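Local coordinates for periplasmic sugar-binding domain protein (Pseudomonas fluorescens Pf-5, PDB 3H75), which probably binds a sugar in the periplasm, in the cleft between its two domains, at residues Q27-D32 and W268-L273; R320-Q325 and R332-L337. All coordinates share one frame; numbering follows the deposited sequence.

Contact 1. Residues Q27-D32 and W268-L273; sequences QAAARD and WALVAL
L270 CD1 rests against A29 and A30, and through these three buried residues the two helices meet. L270 reaches across from helix 265-277, and its CD1 does all the close touching on that side. This methyl lies 4.3 Å from A29 CB, and at the same 4.3 Å from A30 CB on the next residue. It also comes 4.2 Å from A30 N, which puts it against the backbone joining the two alanines as well as their methyls. The leucine is extended at its second torsion, with CD1 anti to CA (chi2 179°), an arrangement that carries one branch forward to the alanine helix while CD2 stays behind. The small alanine side chains let the backbones come fairly close, with 6.8 Å between A29 CA and L270 CA.

Side chain to side chain the contact is apolar, and no hydrogen bond crosses between the segments. Each helix satisfies its own backbone instead, for example through R31 N to Q27 O at 3.0 Å and A272 N to W268 O.

Both helices pack on the parallel sheet of their lobe, an arrangement in keeping with its alpha/beta architecture. L37 of strand 36-41 touches A30 and L270 alike, and M67 of strand 65-69 touches L270 and A269. F319, at the start of helix 319-322, touches A29 on one helix and V271 on the other, while F25 meets W268 edge-to-face.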
ATOM      1  N   GLN A  27      -2.208  -4.282 -15.116  1.00 11.40           N
ATOM      2  CA  GLN A  27      -2.434  -4.979 -16.374  1.00 12.63           C
ATOM      3  C   GLN A  27      -3.680  -4.447 -17.070  1.00 13.60           C
ATOM      4  O   GLN A  27      -3.712  -4.332 -18.298  1.00 12.85           O
ATOM      5  CB  GLN A  27      -2.532  -6.486 -16.135  1.00 15.50           C
ATOM      6  CG  GLN A  27      -1.261  -7.053 -15.527  1.00 20.57           C
ATOM      7  CD  GLN A  27      -1.258  -8.561 -15.454  1.00 24.99           C
ATOM      8  OE1 GLN A  27      -2.226  -9.176 -15.011  1.00 27.73           O
ATOM      9  NE2 GLN A  27      -0.155  -9.168 -15.877  1.00 28.13           N
ATOM     10  N   ALA A  28      -4.700  -4.108 -16.289  1.00 12.85           N
ATOM     11  CA  ALA A  28      -5.921  -3.560 -16.862  1.00 13.48           C
ATOM     12  C   ALA A  28      -5.564  -2.226 -17.510  1.00 13.04           C
ATOM     13  O   ALA A  28      -6.011  -1.918 -18.613  1.00 13.80           O
ATOM     14  CB  ALA A  28      -6.971  -3.359 -15.776  1.00 13.45           C
ATOM     15  N   ALA A  29      -4.741  -1.439 -16.824  1.00 12.88           N
ATOM     16  CA  ALA A  29      -4.320  -0.144 -17.344  1.00 12.15           C
ATOM     17  C   ALA A  29      -3.460  -0.310 -18.593  1.00 13.40           C
ATOM     18  O   ALA A  29      -3.613   0.441 -19.556  1.00 12.68           O
ATOM     19  CB  ALA A  29      -3.552   0.627 -16.278  1.00 12.74           C
ATOM     20  N   ALA A  30      -2.561  -1.291 -18.576  1.00 13.62           N
ATOM     21  CA  ALA A  30      -1.684  -1.544 -19.715  1.00 14.74           C
ATOM     22  C   ALA A  30      -2.485  -1.903 -20.961  1.00 15.92           C
ATOM     23  O   ALA A  30      -2.182  -1.433 -22.060  1.00 16.64           O
ATOM     24  CB  ALA A  30      -0.699  -2.667 -19.387  1.00 14.67           C
ATOM     25  N   ARG A  31      -3.505  -2.738 -20.794  1.00 17.07           N
ATOM     26  CA  ARG A  31      -4.335  -3.138 -21.924  1.00 19.41           C
ATOM     27  C   ARG A  31      -5.097  -1.955 -22.508  1.00 20.03           C
ATOM     28  O   ARG A  31      -5.154  -1.780 -23.726  1.00 21.00           O
ATOM     29  CB  ARG A  31      -5.332  -4.223 -21.504  1.00 20.71           C
ATOM     30  CG  ARG A  31      -4.706  -5.580 -21.220  1.00 22.82           C
ATOM     31  CD  ARG A  31      -5.773  -6.661 -21.084  1.00 25.37           C
ATOM     32  NE  ARG A  31      -6.604  -6.489 -19.895  1.00 27.68           N
ATOM     33  CZ  ARG A  31      -6.237  -6.840 -18.667  1.00 27.64           C
ATOM     34  NH1 ARG A  31      -5.047  -7.388 -18.460  1.00 28.62           N
ATOM     35  NH2 ARG A  31      -7.060  -6.650 -17.645  1.00 27.68           N
ATOM     36  N   ASP A  32      -5.675  -1.140 -21.633  1.00 20.43           N
ATOM     37  CA  ASP A  32      -6.451   0.014 -22.065  1.00 21.95           C
ATOM     38  C   ASP A  32      -5.587   1.118 -22.672  1.00 22.36           C
ATOM     39  O   ASP A  32      -6.021   1.815 -23.591  1.00 22.66           O
ATOM     40  CB  ASP A  32      -7.255   0.568 -20.884  1.00 23.87           C
ATOM     41  CG  ASP A  32      -8.334   1.546 -21.314  1.00 27.35           C
ATOM     42  OD1 ASP A  32      -9.137   1.193 -22.204  1.00 29.22           O
ATOM     43  OD2 ASP A  32      -8.390   2.662 -20.759  1.00 29.12           O
ATOM     44  N   TRP A 268      -2.203   4.138 -11.981  1.00  9.15           N
ATOM     45  CA  TRP A 268      -2.066   5.576 -12.182  1.00  9.70           C
ATOM     46  C   TRP A 268      -0.670   5.860 -12.722  1.00 10.78           C
ATOM     47  O   TRP A 268      -0.481   6.747 -13.550  1.00 12.11           O
ATOM     48  CB  TRP A 268      -2.253   6.324 -10.862  1.00 11.09           C
ATOM     49  CG  TRP A 268      -3.494   5.972 -10.096  1.00  9.47           C
ATOM     50  CD1 TRP A 268      -3.627   5.965  -8.737  1.00 10.23           C
ATOM     51  CD2 TRP A 268      -4.780   5.609 -10.626  1.00 10.40           C
ATOM     52  NE1 TRP A 268      -4.910   5.622  -8.386  1.00 10.04           N
ATOM     53  CE2 TRP A 268      -5.639   5.397  -9.523  1.00  9.95           C
ATOM     54  CE3 TRP A 268      -5.290   5.441 -11.922  1.00 11.21           C
ATOM     55  CZ2 TRP A 268      -6.980   5.023  -9.675  1.00 11.21           C
ATOM     56  CZ3 TRP A 268      -6.625   5.070 -12.073  1.00 10.23           C
ATOM     57  CH2 TRP A 268      -7.453   4.864 -10.953  1.00 11.39           C
ATOM     58  N   ALA A 269       0.312   5.106 -12.234  1.00 10.43           N
ATOM     59  CA  ALA A 269       1.690   5.277 -12.678  1.00 10.64           C
ATOM     60  C   ALA A 269       1.792   5.029 -14.181  1.00 10.59           C
ATOM     61  O   ALA A 269       2.510   5.739 -14.884  1.00 10.65           O
ATOM     62  CB  ALA A 269       2.613   4.317 -11.922  1.00 10.77           C
ATOM     63  N   LEU A 270       1.075   4.025 -14.676  1.00 11.24           N
ATOM     64  CA  LEU A 270       1.127   3.727 -16.105  1.00 11.26           C
ATOM     65  C   LEU A 270       0.469   4.831 -16.927  1.00 13.07           C
ATOM     66  O   LEU A 270       0.882   5.092 -18.060  1.00 12.66           O
ATOM     67  CB  LEU A 270       0.499   2.360 -16.399  1.00 12.49           C
ATOM     68  CG  LEU A 270       1.339   1.195 -15.852  1.00 10.61           C
ATOM     69  CD1 LEU A 270       0.675  -0.129 -16.151  1.00 12.31           C
ATOM     70  CD2 LEU A 270       2.726   1.225 -16.465  1.00 11.43           C
ATOM     71  N   VAL A 271      -0.544   5.487 -16.367  1.00 12.70           N
ATOM     72  CA  VAL A 271      -1.184   6.588 -17.081  1.00 13.71           C
ATOM     73  C   VAL A 271      -0.139   7.692 -17.220  1.00 14.20           C
ATOM     74  O   VAL A 271       0.018   8.287 -18.289  1.00 13.44           O
ATOM     75  CB  VAL A 271      -2.394   7.163 -16.310  1.00 13.45           C
ATOM     76  CG1 VAL A 271      -2.895   8.430 -17.001  1.00 14.88           C
ATOM     77  CG2 VAL A 271      -3.507   6.131 -16.240  1.00 13.79           C
ATOM     78  N   ALA A 272       0.580   7.962 -16.133  1.00 12.87           N
ATOM     79  CA  ALA A 272       1.613   8.993 -16.142  1.00 13.64           C
ATOM     80  C   ALA A 272       2.744   8.657 -17.114  1.00 14.28           C
ATOM     81  O   ALA A 272       3.218   9.532 -17.849  1.00 15.38           O
ATOM     82  CB  ALA A 272       2.170   9.193 -14.735  1.00 12.96           C
ATOM     83  N   LEU A 273       3.183   7.401 -17.123  1.00 13.92           N
ATOM     84  CA  LEU A 273       4.263   7.001 -18.021  1.00 13.64           C
ATOM     85  C   LEU A 273       3.786   7.030 -19.464  1.00 14.54           C
ATOM     86  O   LEU A 273       4.535   7.405 -20.367  1.00 14.39           O
ATOM     87  CB  LEU A 273       4.786   5.609 -17.658  1.00 13.59           C
ATOM     88  CG  LEU A 273       5.479   5.549 -16.293  1.00 11.20           C
ATOM     89  CD1 LEU A 273       6.048   4.157 -16.071  1.00 12.76           C
ATOM     90  CD2 LEU A 273       6.583   6.593 -16.225  1.00 13.45           C
TER

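Contact 2. Residues R320-Q325 and R332-L337; sequences RGLSAQ and RYPFGL
L322 overlaps the ring of P334 with one branch and meets F335 with the other. Its CD2 sits 3.6 Å from P334 CG, and P334 CD is only slightly farther off. CD1 approaches the F335 ring at its edge, close to the ring plane, 4.1 Å from CE1. With CG anti to its carbonyl carbon (chi1 -65°) and CD1 extended from CA, the leucine side chain spans both residues at once.

The backbone of L322 makes a different kind of contact. Its carbonyl oxygen lies in the plane of the Y333 ring, at the edge, 3.4 Å from Y333 CD1 and about as far from CE1. There it faces ring C-H groups, probably a weakly favourable arrangement electrostatically, and it also hydrogen-bonds with the hydroxyl of Y331. A324 adds a looser apolar touch, its CB 4.4 Å from Y333 CE1. Within the second segment, Y333 CB rests over one face of F335, toward the rim.

Just past the leucine the chain bends in an ST turn: S323 OG accepts from Q325 N at 3.1 Å, with an N-H...O angle of 163°. The D275 carboxylate, on helix 265-277, ties the polar groups together, with OD1 hydrogen-bonded to S323 OG and OD2 to both A324 N and Y333 OH. The contact thus brings the short helix 319-322 and the loop before helix 338-341 together over helix 265-277, whose V271 touches both Y333 and F335.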
ATOM      1  N   ARG A 320      -7.525   5.210 -20.505  1.00 24.07           N
ATOM      2  CA  ARG A 320      -7.232   6.070 -21.645  1.00 25.18           C
ATOM      3  C   ARG A 320      -7.901   7.424 -21.427  1.00 24.14           C
ATOM      4  O   ARG A 320      -7.373   8.461 -21.827  1.00 23.29           O
ATOM      5  CB  ARG A 320      -7.730   5.437 -22.947  1.00 26.63           C
ATOM      6  CG  ARG A 320      -7.298   6.189 -24.197  1.00 31.61           C
ATOM      7  CD  ARG A 320      -7.685   5.440 -25.464  1.00 33.92           C
ATOM      8  NE  ARG A 320      -6.969   4.175 -25.603  1.00 36.97           N
ATOM      9  CZ  ARG A 320      -5.658   4.072 -25.807  1.00 37.71           C
ATOM     10  NH1 ARG A 320      -4.906   5.163 -25.898  1.00 37.78           N
ATOM     11  NH2 ARG A 320      -5.095   2.875 -25.920  1.00 37.05           N
ATOM     12  N   GLY A 321      -9.058   7.407 -20.770  1.00 23.86           N
ATOM     13  CA  GLY A 321      -9.773   8.640 -20.495  1.00 23.80           C
ATOM     14  C   GLY A 321      -9.070   9.524 -19.480  1.00 23.56           C
ATOM     15  O   GLY A 321      -9.334  10.723 -19.399  1.00 22.71           O
ATOM     16  N   LEU A 322      -8.170   8.935 -18.699  1.00 22.03           N
ATOM     17  CA  LEU A 322      -7.430   9.686 -17.694  1.00 21.84           C
ATOM     18  C   LEU A 322      -6.220  10.375 -18.311  1.00 21.39           C
ATOM     19  O   LEU A 322      -5.647  11.287 -17.721  1.00 21.00           O
ATOM     20  CB  LEU A 322      -6.973   8.757 -16.567  1.00 21.65           C
ATOM     21  CG  LEU A 322      -8.093   8.138 -15.731  1.00 21.43           C
ATOM     22  CD1 LEU A 322      -7.498   7.189 -14.707  1.00 20.30           C
ATOM     23  CD2 LEU A 322      -8.884   9.237 -15.040  1.00 22.36           C
ATOM     24  N   SER A 323      -5.829   9.928 -19.498  1.00 22.27           N
ATOM     25  CA  SER A 323      -4.688  10.519 -20.186  1.00 22.97           C
ATOM     26  C   SER A 323      -4.935  11.998 -20.445  1.00 24.73           C
ATOM     27  O   SER A 323      -6.062  12.408 -20.729  1.00 25.07           O
ATOM     28  CB  SER A 323      -4.440   9.805 -21.514  1.00 23.20           C
ATOM     29  OG  SER A 323      -3.407  10.449 -22.240  1.00 21.80           O
ATOM     30  N   ALA A 324      -3.878  12.796 -20.342  1.00 25.07           N
ATOM     31  CA  ALA A 324      -3.985  14.229 -20.572  1.00 27.21           C
ATOM     32  C   ALA A 324      -4.009  14.526 -22.069  1.00 28.11           C
ATOM     33  O   ALA A 324      -4.139  15.679 -22.476  1.00 29.07           O
ATOM     34  CB  ALA A 324      -2.816  14.948 -19.913  1.00 26.88           C
ATOM     35  N   GLN A 325      -3.894  13.481 -22.883  1.00 29.94           N
ATOM     36  CA  GLN A 325      -3.900  13.632 -24.336  1.00 31.51           C
ATOM     37  C   GLN A 325      -5.210  14.241 -24.828  1.00 32.59           C
ATOM     38  O   GLN A 325      -6.292  13.714 -24.556  1.00 32.45           O
ATOM     39  CB  GLN A 325      -3.688  12.276 -25.013  1.00 32.40           C
ATOM     40  CG  GLN A 325      -3.586  12.351 -26.528  1.00 34.85           C
ATOM     41  CD  GLN A 325      -3.629  10.984 -27.182  1.00 36.16           C
ATOM     42  OE1 GLN A 325      -4.642  10.285 -27.121  1.00 37.91           O
ATOM     43  NE2 GLN A 325      -2.527  10.592 -27.810  1.00 36.76           N
ATOM     44  N   ARG A 332      -6.216  18.001 -14.210  1.00 31.28           N
ATOM     45  CA  ARG A 332      -5.292  17.390 -13.277  1.00 29.98           C
ATOM     46  C   ARG A 332      -5.807  15.969 -13.168  1.00 27.56           C
ATOM     47  O   ARG A 332      -7.013  15.739 -13.229  1.00 27.00           O
ATOM     48  CB  ARG A 332      -5.338  18.089 -11.915  1.00 31.69           C
ATOM     49  CG  ARG A 332      -4.895  19.547 -11.946  1.00 34.41           C
ATOM     50  CD  ARG A 332      -4.518  20.037 -10.552  1.00 37.13           C
ATOM     51  NE  ARG A 332      -4.066  21.429 -10.541  1.00 40.12           N
ATOM     52  CZ  ARG A 332      -3.112  21.918 -11.329  1.00 41.28           C
ATOM     53  NH1 ARG A 332      -2.502  21.132 -12.203  1.00 41.64           N
ATOM     54  NH2 ARG A 332      -2.760  23.194 -11.235  1.00 42.25           N
ATOM     55  N   TYR A 333      -4.899  15.011 -13.041  1.00 24.78           N
ATOM     56  CA  TYR A 333      -5.307  13.619 -12.934  1.00 21.95           C
ATOM     57  C   TYR A 333      -6.203  13.435 -11.716  1.00 21.27           C
ATOM     58  O   TYR A 333      -5.843  13.834 -10.609  1.00 20.78           O
ATOM     59  CB  TYR A 333      -4.084  12.719 -12.802  1.00 20.01           C
ATOM     60  CG  TYR A 333      -3.150  12.753 -13.989  1.00 17.31           C
ATOM     61  CD1 TYR A 333      -3.591  12.390 -15.260  1.00 17.34           C
ATOM     62  CD2 TYR A 333      -1.808  13.097 -13.829  1.00 17.85           C
ATOM     63  CE1 TYR A 333      -2.715  12.360 -16.341  1.00 17.35           C
ATOM     64  CE2 TYR A 333      -0.926  13.071 -14.901  1.00 17.43           C
ATOM     65  CZ  TYR A 333      -1.383  12.699 -16.152  1.00 16.46           C
ATOM     66  OH  TYR A 333      -0.500  12.640 -17.204  1.00 17.46           O
ATOM     67  N   PRO A 334      -7.393  12.844 -11.912  1.00 20.89           N
ATOM     68  CA  PRO A 334      -8.323  12.619 -10.802  1.00 20.27           C
ATOM     69  C   PRO A 334      -8.107  11.253 -10.150  1.00 18.94           C
ATOM     70  O   PRO A 334      -9.060  10.605  -9.717  1.00 18.29           O
ATOM     71  CB  PRO A 334      -9.679  12.721 -11.482  1.00 21.23           C
ATOM     72  CG  PRO A 334      -9.413  12.054 -12.794  1.00 22.53           C
ATOM     73  CD  PRO A 334      -8.068  12.634 -13.206  1.00 21.08           C
ATOM     74  N   PHE A 335      -6.848  10.824 -10.083  1.00 17.02           N
ATOM     75  CA  PHE A 335      -6.506   9.529  -9.496  1.00 15.56           C
ATOM     76  C   PHE A 335      -7.094   9.333  -8.102  1.00 14.40           C
ATOM     77  O   PHE A 335      -6.877  10.143  -7.202  1.00 13.64           O
ATOM     78  CB  PHE A 335      -4.985   9.352  -9.416  1.00 13.19           C
ATOM     79  CG  PHE A 335      -4.283   9.421 -10.745  1.00 14.24           C
ATOM     80  CD1 PHE A 335      -4.835   8.840 -11.885  1.00 13.78           C
ATOM     81  CD2 PHE A 335      -3.038  10.031 -10.840  1.00 13.47           C
ATOM     82  CE1 PHE A 335      -4.152   8.867 -13.106  1.00 13.01           C
ATOM     83  CE2 PHE A 335      -2.344  10.062 -12.051  1.00 14.13           C
ATOM     84  CZ  PHE A 335      -2.903   9.480 -13.183  1.00 12.36           C
ATOM     85  N   GLY A 336      -7.827   8.240  -7.922  1.00 13.93           N
ATOM     86  CA  GLY A 336      -8.425   7.967  -6.629  1.00 14.89           C
ATOM     87  C   GLY A 336      -9.313   6.741  -6.652  1.00 15.17           C
ATOM     88  O   GLY A 336      -9.675   6.236  -7.716  1.00 12.62           O
ATOM     89  N   LEU A 337      -9.673   6.263  -5.468  1.00 15.27           N
ATOM     90  CA  LEU A 337     -10.520   5.086  -5.356  1.00 17.40           C
ATOM     91  C   LEU A 337     -11.906   5.359  -5.925  1.00 17.27           C
ATOM     92  O   LEU A 337     -12.590   4.444  -6.382  1.00 15.62           O
ATOM     93  CB  LEU A 337     -10.632   4.667  -3.888  1.00 17.76           C
ATOM     94  CG  LEU A 337     -11.328   3.345  -3.565  1.00 20.22           C
ATOM     95  CD1 LEU A 337     -10.629   2.197  -4.280  1.00 19.08           C
ATOM     96  CD2 LEU A 337     -11.303   3.128  -2.058  1.00 19.99           C
TER

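Overall arrangement
Contacts 1 and 2 have centres 10 Å apart and form successive layers of one lobe: sheet, helix pair, then the C-terminal segments of contact 2. W268 makes most of the connection. Its indole stacks with F335, W268 CE3 lying 3.4 Å from F335 CD1, and W268 CZ3 comes 3.5 Å from L322 CD1. A polar link joins the other helix, where D32 OD2 takes a probable hydrogen bond from R320 N at 2.7 Å. These links through W268 and D32 tie the helices of contact 1 to the C-terminal chain. Relatives hold their sugar in the cleft between two lobes; both contacts lie within one lobe, their centres about 17 and 20 Å from the chain's centre.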